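Local coordinates for protein cytochrome P450 (CYP102L1) (Mycobacterium phage Adler, PDB 6N6Q) that is a phage-encoded, heme-binding cytochrome P450 that probably catalyses oxidation of an organic substrate, as in its relatives, at residues R340-A345 with Y448-S453. Residues are numbered along the deposited sequence; the frame is centred on the assembly and turned at random.
Sequences RLWPVA and YELKVS. With HEM (protoporphyrin IX containing Fe), chain E.
W342, where the chain breaks from helix 329-341, lies opposite V452, their CA atoms 8.8 Å apart, so two backbones that stay well separated are joined by side chains alone. From 340-345 the indole of W342 alone carries the contact. V452 comes from the opposite direction and sets one methyl, CG2, over the six-membered ring: it lies 3.4 Å from that ring's centroid and only 8° off the normal, a CH-pi contact onto the face. With CG1 anti to the backbone N (chi1 175°), V452 turns CG2 over the ring, while CG1 reaches the outer carbon CZ3 at 3.8 Å. L450 meets the pyrrole end obliquely, its CD2 lying 3.5 Å from W342 NE1 and 4.2 Å from W342 CD1. Such apolar packing illustrates how a segment remote in sequence can pack on the residue that ends a helix, just before the chain runs on in a loop to the heme, where V344 CG2 and A345 CB touch methyls CMB and CMA. V452 also packs on F289 of helix 265-296, whose ring stacks with W342, and both W342 and V452 touch L458 of strand 458-461, the antiparallel partner of strand 451-454.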
loop_
_atom_site.group_PDB
_atom_site.type_symbol
_atom_site.label_atom_id
_atom_site.label_comp_id
_atom_site.label_asym_id
_atom_site.label_seq_id
_atom_site.Cartn_x
_atom_site.Cartn_y
_atom_site.Cartn_z
ATOM N N ARG A 340 3.122 6.491 9.991
ATOM C CA ARG A 340 2.319 7.398 10.801
ATOM C C ARG A 340 2.290 8.791 10.185
ATOM O O ARG A 340 1.221 9.321 9.867
ATOM C CB ARG A 340 2.858 7.458 12.233
ATOM C CG ARG A 340 1.988 8.282 13.172
ATOM C CD ARG A 340 2.717 8.650 14.453
ATOM N NE ARG A 340 3.837 9.551 14.203
ATOM C CZ ARG A 340 3.721 10.869 14.079
ATOM N NH1 ARG A 340 2.531 11.445 14.180
ATOM N NH2 ARG A 340 4.793 11.613 13.852
ATOM N N LEU A 341 3.467 9.394 9.998
ATOM C CA LEU A 341 3.526 10.762 9.496
ATOM C C LEU A 341 2.921 10.878 8.102
ATOM O O LEU A 341 2.323 11.908 7.769
ATOM C CB LEU A 341 4.973 11.257 9.493
ATOM C CG LEU A 341 5.155 12.774 9.576
ATOM C CD1 LEU A 341 4.470 13.317 10.819
ATOM C CD2 LEU A 341 6.631 13.138 9.575
ATOM N N TRP A 342 3.055 9.838 7.282
ATOM C CA TRP A 342 2.485 9.831 5.936
ATOM C C TRP A 342 1.978 8.436 5.615
ATOM O O TRP A 342 2.682 7.629 4.995
ATOM C CB TRP A 342 3.505 10.296 4.895
ATOM C CG TRP A 342 3.863 11.738 5.037
ATOM C CD1 TRP A 342 4.973 12.251 5.641
ATOM C CD2 TRP A 342 3.100 12.860 4.579
ATOM N NE1 TRP A 342 4.953 13.623 5.580
ATOM C CE2 TRP A 342 3.813 14.022 4.935
ATOM C CE3 TRP A 342 1.884 12.994 3.901
ATOM C CZ2 TRP A 342 3.350 15.303 4.637
ATOM C CZ3 TRP A 342 1.426 14.267 3.605
ATOM C CH2 TRP A 342 2.159 15.405 3.972
ATOM N N PRO A 343 0.748 8.116 6.012
ATOM C CA PRO A 343 0.191 6.804 5.669
ATOM C C PRO A 343 -0.154 6.734 4.194
ATOM O O PRO A 343 -1.042 7.454 3.727
ATOM C CB PRO A 343 -1.057 6.699 6.556
ATOM C CG PRO A 343 -1.384 8.112 6.974
ATOM C CD PRO A 343 -0.267 9.032 6.558
ATOM N N VAL A 344 0.558 5.880 3.450
ATOM C CA VAL A 344 0.353 5.800 2.007
ATOM C C VAL A 344 -1.090 5.440 1.687
ATOM O O VAL A 344 -1.640 5.893 0.677
ATOM C CB VAL A 344 1.349 4.805 1.379
ATOM C CG1 VAL A 344 2.767 5.335 1.507
ATOM C CG2 VAL A 344 1.231 3.438 2.032
ATOM N N ALA A 345 -1.726 4.634 2.530
ATOM C CA ALA A 345 -3.172 4.482 2.479
ATOM C C ALA A 345 -3.773 5.491 3.448
ATOM O O ALA A 345 -3.930 5.193 4.639
ATOM C CB ALA A 345 -3.592 3.055 2.833
ATOM N N TYR A 448 15.539 20.884 -1.851
ATOM C CA TYR A 448 14.279 20.170 -1.976
ATOM C C TYR A 448 13.545 20.130 -0.642
ATOM O O TYR A 448 14.160 20.025 0.424
ATOM C CB TYR A 448 14.519 18.744 -2.481
ATOM C CG TYR A 448 13.298 17.852 -2.397
ATOM C CD1 TYR A 448 12.341 17.856 -3.403
ATOM C CD2 TYR A 448 13.101 17.010 -1.308
ATOM C CE1 TYR A 448 11.223 17.048 -3.327
ATOM C CE2 TYR A 448 11.986 16.199 -1.224
ATOM C CZ TYR A 448 11.051 16.221 -2.236
ATOM O OH TYR A 448 9.940 15.413 -2.159
ATOM N N GLU A 449 12.218 20.210 -0.707
ATOM C CA GLU A 449 11.366 20.067 0.462
ATOM C C GLU A 449 10.222 19.117 0.134
ATOM O O GLU A 449 9.801 19.000 -1.021
ATOM C CB GLU A 449 10.837 21.424 0.939
ATOM C CG GLU A 449 11.856 22.194 1.766
ATOM C CD GLU A 449 11.801 23.689 1.532
ATOM O OE1 GLU A 449 10.787 24.172 0.985
ATOM O OE2 GLU A 449 12.779 24.380 1.889
ATOM N N LEU A 450 9.728 18.436 1.166
ATOM C CA LEU A 450 8.818 17.309 0.988
ATOM C C LEU A 450 7.454 17.797 0.517
ATOM O O LEU A 450 6.747 18.499 1.246
ATOM C CB LEU A 450 8.695 16.526 2.290
ATOM C CG LEU A 450 7.807 15.283 2.253
ATOM C CD1 LEU A 450 8.313 14.288 1.219
ATOM C CD2 LEU A 450 7.731 14.637 3.626
ATOM N N LYS A 451 7.084 17.422 -0.705
ATOM C CA LYS A 451 5.749 17.634 -1.243
ATOM C C LYS A 451 5.123 16.279 -1.532
ATOM O O LYS A 451 5.774 15.395 -2.097
ATOM C CB LYS A 451 5.782 18.489 -2.517
ATOM C CG LYS A 451 5.488 19.969 -2.292
ATOM C CD LYS A 451 6.358 20.560 -1.191
ATOM C CE LYS A 451 6.102 22.048 -1.016
ATOM N NZ LYS A 451 6.479 22.816 -2.236
ATOM N N VAL A 452 3.865 16.112 -1.137
ATOM C CA VAL A 452 3.178 14.828 -1.226
ATOM C C VAL A 452 2.013 14.965 -2.194
ATOM O O VAL A 452 1.062 15.714 -1.929
ATOM C CB VAL A 452 2.695 14.344 0.149
ATOM C CG1 VAL A 452 1.874 13.075 0.001
ATOM C CG2 VAL A 452 3.883 14.109 1.069
ATOM N N SER A 453 2.084 14.245 -3.309
ATOM C CA SER A 453 0.967 14.159 -4.235
ATOM C C SER A 453 0.037 13.026 -3.818
ATOM O O SER A 453 0.408 12.132 -3.055
ATOM C CB SER A 453 1.459 13.944 -5.669
ATOM O OG SER A 453 2.011 12.650 -5.835
HETATM C CHA HEM E . -6.340 -3.825 2.373
HETATM C CHB HEM E . -2.852 -0.606 3.417
HETATM C CHC HEM E . 0.457 -3.537 1.386
HETATM C CHD HEM E . -3.134 -6.350 -0.290
HETATM C C1A HEM E . -5.696 -2.706 2.863
HETATM C C2A HEM E . -6.291 -1.617 3.618
HETATM C C3A HEM E . -5.331 -0.735 3.903
HETATM C C4A HEM E . -4.085 -1.222 3.344
HETATM C CMA HEM E . -5.524 0.577 4.690
HETATM C CAA HEM E . -7.774 -1.482 4.023
HETATM C CBA HEM E . -8.531 -0.820 2.875
HETATM C CGA HEM E . -9.945 -0.498 3.283
HETATM O O1A HEM E . -10.290 -0.675 4.481
HETATM O O2A HEM E . -10.733 -0.062 2.405
HETATM C C1B HEM E . -1.645 -1.144 3.012
HETATM C C2B HEM E . -0.333 -0.595 3.290
HETATM C C3B HEM E . 0.588 -1.404 2.729
HETATM C C4B HEM E . -0.121 -2.490 2.077
HETATM C CMB HEM E . -0.115 0.704 4.102
HETATM C CAB HEM E . 2.136 -1.293 2.714
HETATM C CBB HEM E . 2.844 -0.301 3.267
HETATM C C1C HEM E . -0.209 -4.579 0.772
HETATM C C2C HEM E . 0.390 -5.721 0.112
HETATM C C3C HEM E . -0.584 -6.503 -0.356
HETATM C C4C HEM E . -1.860 -5.888 -0.009
HETATM C CMC HEM E . 1.901 -6.000 -0.041
HETATM C CAC HEM E . -0.317 -7.820 -1.124
HETATM C CBC HEM E . -1.295 -8.618 -1.563
HETATM C C1D HEM E . -4.316 -5.925 0.287
HETATM C C2D HEM E . -5.631 -6.505 0.085
HETATM C C3D HEM E . -6.511 -5.812 0.818
HETATM C C4D HEM E . -5.794 -4.763 1.516
HETATM C CMD HEM E . -5.958 -7.713 -0.822
HETATM C CAD HEM E . -8.032 -6.080 0.910
HETATM C CBD HEM E . -8.309 -7.159 1.952
HETATM C CGD HEM E . -9.797 -7.355 2.111
HETATM O O1D HEM E . -10.220 -8.497 2.434
HETATM O O2D HEM E . -10.562 -6.376 1.911
HETATM N NA HEM E . -4.350 -2.424 2.717
HETATM N NB HEM E . -1.475 -2.298 2.273
HETATM N NC HEM E . -1.580 -4.719 0.677
HETATM N ND HEM E . -4.458 -4.865 1.166
HETATM FE FE HEM E . -2.973 -3.500 1.587
#